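Local coordinates for protein aromatic amino acid beta-eliminating lyase/threonine aldolase (Exiguobacterium sibiricum, PDB 3LWS) that belongs to the beta-eliminating lyase family of pyridoxal-phosphate-dependent enzymes and has the fold type I architecture of the aminotransferase clan, at residues T13-K21 and I331-L340; L275-E283 and M289-Q297. One frame throughout, in Å; residues are numbered along the deposited sequence.

Both contacts meet at the four-stranded antiparallel sheet of the C-terminal part, their centres about 19 Å apart. In contact 1, 7 of 15 touching residues are buried and one is exposed; in contact 2, 5 of 12 are buried, with Gly-277, His-279 and Asp-295 at the surface and the face of Val-278, Leu-292 and Phe-294 inside. Contact 2 pairs edge strand 278-281 with strand 289-295, whereas contact 1 sets segment 13-21 against the end of strand 326-332 and the turn after it. A probable hydrogen bond, Ile-331 N to Phe-290 O (3.0 Å), joins the two. Contact 2 is a regular backbone ladder; contact 1 depends on single bonds, two waters and a small apolar cluster.

Contact 1: T13-K21 and I331-L340; sequences TGQISGHGK and ISVGDAYGEL
His-19 and Asp-335 meet ring to backbone: ND1 of His-19 accepts the N-H of Asp-335 at 2.9 Å, with the donor 27° out of the imidazole plane. The contact lies in the small C-terminal domain of a fold type I enzyme, where the N-terminal segment crosses the turn that follows strand 326-332. The CB of His-19 heads away from 331-340, but with CG beside the backbone N and anti to the carbonyl carbon (chi1 -78°) the ring swings back, and CE1 comes to 3.4 Å from Gly-334 CA. At the far side of the ring, NE2 is hydrogen-bonded to Gly-207 O, directly after the cofactor-modified Lys-206. The carboxylate of Asp-335 turns elsewhere, forming salt bridges with Arg-254 and Arg-257 and a hydrogen bond with Tyr-261.

Ile-16 carries the apolar part, its two branches serving different partners. CG2 reaches CD1 of Tyr-337 (4.0 Å) and CD1 of Leu-340, while the CG1 arm, extended beyond CB, ends with CD1 at 4.2 Å from Ile-331 CD1. The phenol ring of Tyr-337 presents an edge to Ile-16 CA, and helix 258-273 adjoins this cluster through Phe-272 and Leu-268.

Between these side chains the backbones are tied directly. Gly-18 N donates to Ser-332 O in a virtually straight bond (2.9 Å, 178° at the hydrogen), and Gly-18 O accepts from Ala-336 N. The methyl of Ala-336 points at the opposing segment, its CB 3.2 Å from that same Gly-18 O. One water takes the N-H groups of Gly-334 and Tyr-337 and also lies at hydrogen-bonding distance from Ile-16 O and Gly-18 O. A second accepts from Gln-15 N at 3.0 Å and donates to Ala-336 O at 2.8 Å.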
loop_
_atom_site.group_PDB
_atom_site.type_symbol
_atom_site.label_atom_id
_atom_site.label_comp_id
_atom_site.label_asym_id
_atom_site.label_seq_id
_atom_site.Cartn_x
_atom_site.Cartn_y
_atom_site.Cartn_z
ATOM N N THR A 13 5.604 -22.459 -22.544
ATOM C CA THR A 13 5.265 -21.436 -23.524
ATOM C C THR A 13 3.756 -21.175 -23.509
ATOM O O THR A 13 3.259 -20.267 -24.190
ATOM C CB THR A 13 5.710 -21.905 -24.891
ATOM O OG1 THR A 13 4.906 -23.012 -25.287
ATOM C CG2 THR A 13 7.154 -22.384 -24.830
ATOM N N GLY A 14 3.026 -21.969 -22.728
ATOM C CA GLY A 14 1.614 -21.697 -22.459
ATOM C C GLY A 14 1.161 -22.451 -21.238
ATOM O O GLY A 14 1.806 -23.420 -20.841
ATOM N N GLN A 15 0.047 -22.019 -20.655
ATOM C CA GLN A 15 -0.458 -22.586 -19.410
ATOM C C GLN A 15 -1.963 -22.695 -19.470
ATOM O O GLN A 15 -2.624 -21.890 -20.176
ATOM C CB GLN A 15 -0.098 -21.708 -18.207
ATOM C CG GLN A 15 1.363 -21.474 -18.008
ATOM C CD GLN A 15 1.871 -20.300 -18.811
ATOM O OE1 GLN A 15 1.191 -19.274 -18.913
ATOM N NE2 GLN A 15 3.075 -20.437 -19.389
ATOM N N ILE A 16 -2.502 -23.658 -18.716
ATOM C CA ILE A 16 -3.938 -23.775 -18.545
ATOM C C ILE A 16 -4.478 -22.750 -17.529
ATOM O O ILE A 16 -5.624 -22.299 -17.645
ATOM C CB ILE A 16 -4.380 -25.216 -18.180
ATOM C CG1 ILE A 16 -3.749 -25.668 -16.871
ATOM C CG2 ILE A 16 -4.001 -26.179 -19.340
ATOM C CD1 ILE A 16 -4.248 -26.999 -16.360
ATOM N N SER A 17 -3.661 -22.387 -16.544
ATOM C CA SER A 17 -4.117 -21.525 -15.468
ATOM C C SER A 17 -3.517 -20.172 -15.616
ATOM O O SER A 17 -2.472 -20.005 -16.236
ATOM C CB SER A 17 -3.732 -22.069 -14.102
ATOM O OG SER A 17 -2.316 -22.095 -13.963
ATOM N N GLY A 18 -4.195 -19.200 -15.029
ATOM C CA GLY A 18 -3.706 -17.829 -15.011
ATOM C C GLY A 18 -3.859 -17.009 -16.267
ATOM O O GLY A 18 -4.533 -17.390 -17.247
ATOM N N HIS A 19 -3.202 -15.866 -16.215
ATOM C CA HIS A 19 -3.324 -14.864 -17.223
ATOM C C HIS A 19 -2.066 -14.668 -18.033
ATOM O O HIS A 19 -2.074 -13.865 -18.956
ATOM C CB HIS A 19 -3.684 -13.538 -16.563
ATOM C CG HIS A 19 -5.116 -13.439 -16.181
ATOM N ND1 HIS A 19 -6.136 -13.710 -17.062
ATOM C CD2 HIS A 19 -5.706 -13.071 -15.021
ATOM C CE1 HIS A 19 -7.296 -13.545 -16.450
ATOM N NE2 HIS A 19 -7.063 -13.166 -15.208
ATOM N N GLY A 20 -0.995 -15.380 -17.677
ATOM C CA GLY A 20 0.332 -15.058 -18.172
ATOM C C GLY A 20 1.245 -14.605 -17.055
ATOM O O GLY A 20 0.858 -14.573 -15.884
ATOM N N LYS A 21 2.476 -14.284 -17.410
ATOM C CA LYS A 21 3.473 -13.923 -16.420
ATOM C C LYS A 21 3.114 -12.629 -15.729
ATOM O O LYS A 21 2.579 -11.673 -16.346
ATOM C CB LYS A 21 4.867 -13.793 -17.047
ATOM C CG LYS A 21 5.640 -15.108 -17.154
ATOM C CD LYS A 21 5.543 -15.784 -18.506
ATOM C CE LYS A 21 6.518 -16.961 -18.595
ATOM N NZ LYS A 21 6.349 -17.953 -17.510
ATOM N N ILE A 331 -6.110 -24.527 -9.637
ATOM C CA ILE A 331 -6.219 -24.045 -11.026
ATOM C C ILE A 331 -7.223 -22.908 -11.029
ATOM O O ILE A 331 -8.341 -23.099 -10.570
ATOM C CB ILE A 331 -6.788 -25.157 -11.948
ATOM C CG1 ILE A 331 -5.913 -26.420 -11.939
ATOM C CG2 ILE A 331 -7.019 -24.610 -13.364
ATOM C CD1 ILE A 331 -4.450 -26.222 -12.264
ATOM N N SER A 332 -6.850 -21.743 -11.538
ATOM C CA SER A 332 -7.818 -20.655 -11.779
ATOM C C SER A 332 -7.713 -20.249 -13.262
ATOM O O SER A 332 -6.655 -19.827 -13.704
ATOM C CB SER A 332 -7.507 -19.459 -10.891
ATOM O OG SER A 332 -7.693 -19.778 -9.498
ATOM N N VAL A 333 -8.789 -20.385 -14.030
ATOM C CA VAL A 333 -8.710 -20.131 -15.488
ATOM C C VAL A 333 -8.823 -18.626 -15.798
ATOM O O VAL A 333 -9.701 -17.892 -15.252
ATOM C CB VAL A 333 -9.759 -20.987 -16.297
ATOM C CG1 VAL A 333 -9.801 -20.597 -17.818
ATOM C CG2 VAL A 333 -9.486 -22.475 -16.171
ATOM N N GLY A 334 -7.948 -18.182 -16.708
ATOM C CA GLY A 334 -7.862 -16.803 -17.175
ATOM C C GLY A 334 -7.491 -16.759 -18.652
ATOM O O GLY A 334 -7.779 -17.698 -19.391
ATOM N N ASP A 335 -6.790 -15.707 -19.065
ATOM C CA ASP A 335 -6.503 -15.473 -20.487
ATOM C C ASP A 335 -5.545 -16.508 -21.074
ATOM O O ASP A 335 -5.589 -16.769 -22.263
ATOM C CB ASP A 335 -5.943 -14.058 -20.708
ATOM C CG ASP A 335 -7.016 -12.988 -20.690
ATOM O OD1 ASP A 335 -8.211 -13.313 -20.840
ATOM O OD2 ASP A 335 -6.660 -11.814 -20.536
ATOM N N ALA A 336 -4.707 -17.129 -20.247
ATOM C CA ALA A 336 -3.713 -18.055 -20.752
ATOM C C ALA A 336 -4.273 -19.267 -21.498
ATOM O O ALA A 336 -3.785 -19.575 -22.601
ATOM C CB ALA A 336 -2.757 -18.479 -19.652
ATOM N N TYR A 337 -5.294 -19.919 -20.930
ATOM C CA TYR A 337 -5.900 -21.088 -21.532
ATOM C C TYR A 337 -6.392 -20.817 -22.953
ATOM O O TYR A 337 -6.158 -21.615 -23.848
ATOM C CB TYR A 337 -7.081 -21.609 -20.723
ATOM C CG TYR A 337 -7.661 -22.912 -21.249
ATOM C CD1 TYR A 337 -6.945 -24.088 -21.149
ATOM C CD2 TYR A 337 -8.918 -22.959 -21.840
ATOM C CE1 TYR A 337 -7.453 -25.276 -21.617
ATOM C CE2 TYR A 337 -9.447 -24.141 -22.298
ATOM C CZ TYR A 337 -8.698 -25.300 -22.182
ATOM O OH TYR A 337 -9.149 -26.506 -22.622
ATOM N N GLY A 338 -7.086 -19.703 -23.137
ATOM C CA GLY A 338 -7.647 -19.350 -24.452
ATOM C C GLY A 338 -6.617 -19.060 -25.529
ATOM O O GLY A 338 -6.960 -18.933 -26.688
ATOM N N GLU A 339 -5.347 -18.943 -25.144
ATOM C CA GLU A 339 -4.248 -18.778 -26.112
ATOM C C GLU A 339 -3.659 -20.139 -26.531
ATOM O O GLU A 339 -2.755 -20.207 -27.356
ATOM C CB GLU A 339 -3.191 -17.819 -25.529
ATOM C CG GLU A 339 -3.719 -16.329 -25.442
ATOM C CD GLU A 339 -2.920 -15.400 -24.530
ATOM O OE1 GLU A 339 -1.732 -15.694 -24.264
ATOM O OE2 GLU A 339 -3.483 -14.355 -24.074
ATOM N N LEU A 340 -4.155 -21.224 -25.960
ATOM C CA LEU A 340 -3.753 -22.569 -26.389
ATOM C C LEU A 340 -4.673 -23.024 -27.491
ATOM O O LEU A 340 -5.884 -23.151 -27.275
ATOM C CB LEU A 340 -3.839 -23.566 -25.239
ATOM C CG LEU A 340 -3.163 -23.150 -23.934
ATOM C CD1 LEU A 340 -3.258 -24.301 -22.962
ATOM C CD2 LEU A 340 -1.713 -22.706 -24.155
HETATM O O HOH W 1 -0.969 -19.957 -22.556
HETATM O O HOH W 2 -5.826 -19.518 -18.036
#

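Contact 2: L275-E283 and M289-Q297; sequences LPGVHTTPE and MFHLHFDGQ
His-279 and His-293 meet obliquely, their ring planes at 45°, and CB of His-293 rather than its ring covers a face of the His-279 imidazole, 4.0 Å from the centroid. His-279 reaches this place because its CG sits between the backbone N and carbonyl carbon (chi1 73°), which folds the ring back over the neighbouring strand. Thr-281 supplies a second CH-pi contact: its CG2 stands 3.6 Å from the centroid of the His-293 ring, over a face, and the two side chains cross at about a right angle. Tyr-326, from strand 326-332, also meets the His-293 ring, with nearly parallel planes.

These residues share one face of an antiparallel beta hairpin, whose strand 278-281 forms an outer edge of the four-stranded sheet. His-279 with His-293 and Thr-281 with His-291 are hydrogen-bonded pairs, each closed by two N-H...O=C bonds; His-291 N to Thr-281 O measures 2.8 Å. Gly-277 O extends the ladder by accepting from Asp-295 N, and a water bridges that carbonyl to Asp-295 O.

Val-278, Thr-280, Leu-292 and Phe-294 occupy the other face, where Thr-280 and Leu-292 touch helix 258-273 and Phe-294 meets Phe-356. The two methyls of Val-278 divide their work: CG1 touches Leu-292 CD1 at 3.6 Å, while CG2 lies 3.7 Å from Phe-294 CD2, the valine and phenylalanine running side by side. Thr-280 CG2 approaches the Phe-290 ring at CD2 (3.4 Å). The hydroxyl of Thr-280 turns back on its own segment, OG1 donating to Pro-282 O at 2.8 Å beyond the cis peptide before that proline.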
loop_
_atom_site.group_PDB
_atom_site.type_symbol
_atom_site.label_atom_id
_atom_site.label_comp_id
_atom_site.label_asym_id
_atom_site.label_seq_id
_atom_site.Cartn_x
_atom_site.Cartn_y
_atom_site.Cartn_z
ATOM N N LEU A 275 -8.628 -38.859 -15.829
ATOM C CA LEU A 275 -7.333 -39.485 -15.574
ATOM C C LEU A 275 -7.335 -40.419 -14.382
ATOM O O LEU A 275 -7.855 -40.058 -13.321
ATOM C CB LEU A 275 -6.268 -38.424 -15.346
ATOM C CG LEU A 275 -5.894 -37.570 -16.530
ATOM C CD1 LEU A 275 -5.001 -36.417 -16.037
ATOM C CD2 LEU A 275 -5.187 -38.428 -17.588
ATOM N N PRO A 276 -6.750 -41.628 -14.532
ATOM C CA PRO A 276 -6.708 -42.493 -13.339
ATOM C C PRO A 276 -5.745 -41.914 -12.312
ATOM O O PRO A 276 -4.662 -41.462 -12.685
ATOM C CB PRO A 276 -6.185 -43.843 -13.868
ATOM C CG PRO A 276 -5.610 -43.551 -15.276
ATOM C CD PRO A 276 -5.871 -42.116 -15.618
ATOM N N GLY A 277 -6.169 -41.920 -11.048
ATOM C CA GLY A 277 -5.390 -41.378 -9.929
ATOM C C GLY A 277 -5.499 -39.861 -9.746
ATOM O O GLY A 277 -4.720 -39.271 -9.003
ATOM N N VAL A 278 -6.471 -39.232 -10.424
ATOM C CA VAL A 278 -6.576 -37.765 -10.472
ATOM C C VAL A 278 -8.002 -37.350 -10.349
ATOM O O VAL A 278 -8.828 -37.850 -11.097
ATOM C CB VAL A 278 -6.137 -37.203 -11.831
ATOM C CG1 VAL A 278 -6.345 -35.698 -11.863
ATOM C CG2 VAL A 278 -4.670 -37.544 -12.123
ATOM N N HIS A 279 -8.311 -36.422 -9.448
ATOM C CA HIS A 279 -9.636 -35.798 -9.474
ATOM C C HIS A 279 -9.638 -34.316 -9.095
ATOM O O HIS A 279 -8.627 -33.766 -8.606
ATOM C CB HIS A 279 -10.641 -36.593 -8.628
ATOM C CG HIS A 279 -10.446 -36.457 -7.161
ATOM N ND1 HIS A 279 -9.547 -37.235 -6.470
ATOM C CD2 HIS A 279 -11.100 -35.717 -6.233
ATOM C CE1 HIS A 279 -9.626 -36.952 -5.183
ATOM N NE2 HIS A 279 -10.555 -36.031 -5.011
ATOM N N THR A 280 -10.758 -33.656 -9.376
ATOM C CA THR A 280 -10.917 -32.274 -8.949
ATOM C C THR A 280 -11.869 -32.182 -7.760
ATOM O O THR A 280 -12.645 -33.097 -7.489
ATOM C CB THR A 280 -11.303 -31.312 -10.120
ATOM O OG1 THR A 280 -12.629 -31.564 -10.577
ATOM C CG2 THR A 280 -10.304 -31.448 -11.304
ATOM N N THR A 281 -11.733 -31.099 -7.016
ATOM C CA THR A 281 -12.618 -30.757 -5.924
ATOM C C THR A 281 -12.877 -29.277 -6.172
ATOM O O THR A 281 -11.923 -28.510 -6.311
ATOM C CB THR A 281 -11.950 -30.995 -4.546
ATOM O OG1 THR A 281 -10.876 -30.059 -4.382
ATOM C CG2 THR A 281 -11.416 -32.428 -4.442
ATOM N N PRO A 282 -14.138 -28.887 -6.397
ATOM C CA PRO A 282 -15.284 -29.775 -6.608
ATOM C C PRO A 282 -15.102 -30.560 -7.917
ATOM O O PRO A 282 -14.278 -30.190 -8.745
ATOM C CB PRO A 282 -16.462 -28.799 -6.706
ATOM C CG PRO A 282 -15.883 -27.549 -7.257
ATOM C CD PRO A 282 -14.471 -27.482 -6.710
ATOM N N GLU A 283 -15.877 -31.630 -8.089
ATOM C CA GLU A 283 -15.826 -32.422 -9.303
ATOM C C GLU A 283 -16.157 -31.535 -10.533
ATOM O O GLU A 283 -15.455 -31.535 -11.550
ATOM C CB GLU A 283 -16.775 -33.618 -9.156
ATOM C CG GLU A 283 -16.879 -34.514 -10.368
ATOM C CD GLU A 283 -17.921 -35.583 -10.197
ATOM O OE1 GLU A 283 -18.435 -35.766 -9.065
ATOM O OE2 GLU A 283 -18.243 -36.220 -11.200
HETATM N N MSE A 289 -12.343 -21.745 -11.122
HETATM C CA MSE A 289 -11.350 -22.407 -10.288
HETATM C C MSE A 289 -11.800 -23.773 -9.825
HETATM O O MSE A 289 -12.994 -24.075 -9.753
HETATM C CB MSE A 289 -11.008 -21.523 -9.081
HETATM C CG MSE A 289 -12.013 -21.613 -7.936
HETATM SE SE MSE A 289 -11.288 -20.828 -6.315
HETATM C CE MSE A 289 -9.974 -22.199 -5.845
ATOM N N PHE A 290 -10.804 -24.579 -9.490
ATOM C CA PHE A 290 -10.980 -25.807 -8.754
ATOM C C PHE A 290 -9.636 -26.232 -8.145
ATOM O O PHE A 290 -8.584 -25.675 -8.488
ATOM C CB PHE A 290 -11.547 -26.909 -9.652
ATOM C CG PHE A 290 -10.777 -27.147 -10.931
ATOM C CD1 PHE A 290 -11.119 -26.477 -12.102
ATOM C CD2 PHE A 290 -9.733 -28.073 -10.975
ATOM C CE1 PHE A 290 -10.433 -26.726 -13.295
ATOM C CE2 PHE A 290 -9.038 -28.313 -12.152
ATOM C CZ PHE A 290 -9.399 -27.652 -13.320
ATOM N N HIS A 291 -9.653 -27.219 -7.261
ATOM C CA HIS A 291 -8.396 -27.842 -6.858
ATOM C C HIS A 291 -8.218 -29.145 -7.583
ATOM O O HIS A 291 -9.182 -29.850 -7.838
ATOM C CB HIS A 291 -8.295 -28.037 -5.349
ATOM C CG HIS A 291 -8.116 -26.760 -4.583
ATOM N ND1 HIS A 291 -8.120 -26.714 -3.211
ATOM C CD2 HIS A 291 -7.937 -25.476 -5.002
ATOM C CE1 HIS A 291 -7.966 -25.462 -2.810
ATOM N NE2 HIS A 291 -7.831 -24.694 -3.876
ATOM N N LEU A 292 -6.971 -29.432 -7.909
ATOM C CA LEU A 292 -6.588 -30.609 -8.661
ATOM C C LEU A 292 -5.754 -31.483 -7.726
ATOM O O LEU A 292 -4.631 -31.113 -7.390
ATOM C CB LEU A 292 -5.765 -30.192 -9.877
ATOM C CG LEU A 292 -5.241 -31.307 -10.779
ATOM C CD1 LEU A 292 -6.410 -32.107 -11.360
ATOM C CD2 LEU A 292 -4.376 -30.692 -11.879
ATOM N N HIS A 293 -6.328 -32.618 -7.350
ATOM C CA HIS A 293 -5.766 -33.656 -6.476
ATOM C C HIS A 293 -5.219 -34.886 -7.240
ATOM O O HIS A 293 -5.937 -35.469 -8.077
ATOM C CB HIS A 293 -6.915 -34.210 -5.644
ATOM C CG HIS A 293 -7.469 -33.251 -4.646
ATOM N ND1 HIS A 293 -7.879 -33.645 -3.395
ATOM C CD2 HIS A 293 -7.682 -31.920 -4.708
ATOM C CE1 HIS A 293 -8.324 -32.593 -2.731
ATOM N NE2 HIS A 293 -8.197 -31.532 -3.501
ATOM N N PHE A 294 -3.998 -35.298 -6.905
ATOM C CA PHE A 294 -3.340 -36.477 -7.416
ATOM C C PHE A 294 -3.107 -37.450 -6.246
ATOM O O PHE A 294 -2.533 -37.060 -5.219
ATOM C CB PHE A 294 -1.962 -36.123 -8.011
ATOM C CG PHE A 294 -2.006 -35.094 -9.111
ATOM C CD1 PHE A 294 -1.943 -33.731 -8.831
ATOM C CD2 PHE A 294 -2.105 -35.486 -10.432
ATOM C CE1 PHE A 294 -1.996 -32.789 -9.855
ATOM C CE2 PHE A 294 -2.145 -34.546 -11.447
ATOM C CZ PHE A 294 -2.091 -33.210 -11.164
ATOM N N ASP A 295 -3.496 -38.706 -6.414
ATOM C CA ASP A 295 -3.149 -39.747 -5.454
ATOM C C ASP A 295 -1.616 -39.885 -5.483
ATOM O O ASP A 295 -0.995 -39.821 -6.544
ATOM C CB ASP A 295 -3.847 -41.085 -5.779
ATOM C CG ASP A 295 -5.352 -41.129 -5.330
ATOM O OD1 ASP A 295 -5.843 -40.254 -4.575
ATOM O OD2 ASP A 295 -6.050 -42.091 -5.721
ATOM N N GLY A 296 -1.026 -40.011 -4.310
ATOM C CA GLY A 296 0.418 -40.069 -4.180
ATOM C C GLY A 296 0.936 -38.701 -3.741
ATOM O O GLY A 296 0.223 -37.729 -3.761
ATOM N N GLN A 297 2.204 -38.633 -3.381
ATOM C CA GLN A 297 2.792 -37.417 -2.825
ATOM C C GLN A 297 3.660 -36.766 -3.901
ATOM O O GLN A 297 3.951 -37.393 -4.960
ATOM C CB GLN A 297 3.613 -37.770 -1.571
ATOM C CG GLN A 297 2.910 -38.609 -0.436
ATOM C CD GLN A 297 1.804 -37.885 0.374
ATOM O OE1 GLN A 297 1.037 -38.528 1.099
ATOM N NE2 GLN A 297 1.694 -36.580 0.223
HETATM O O HOH W 3 -1.721 -39.496 -9.187
#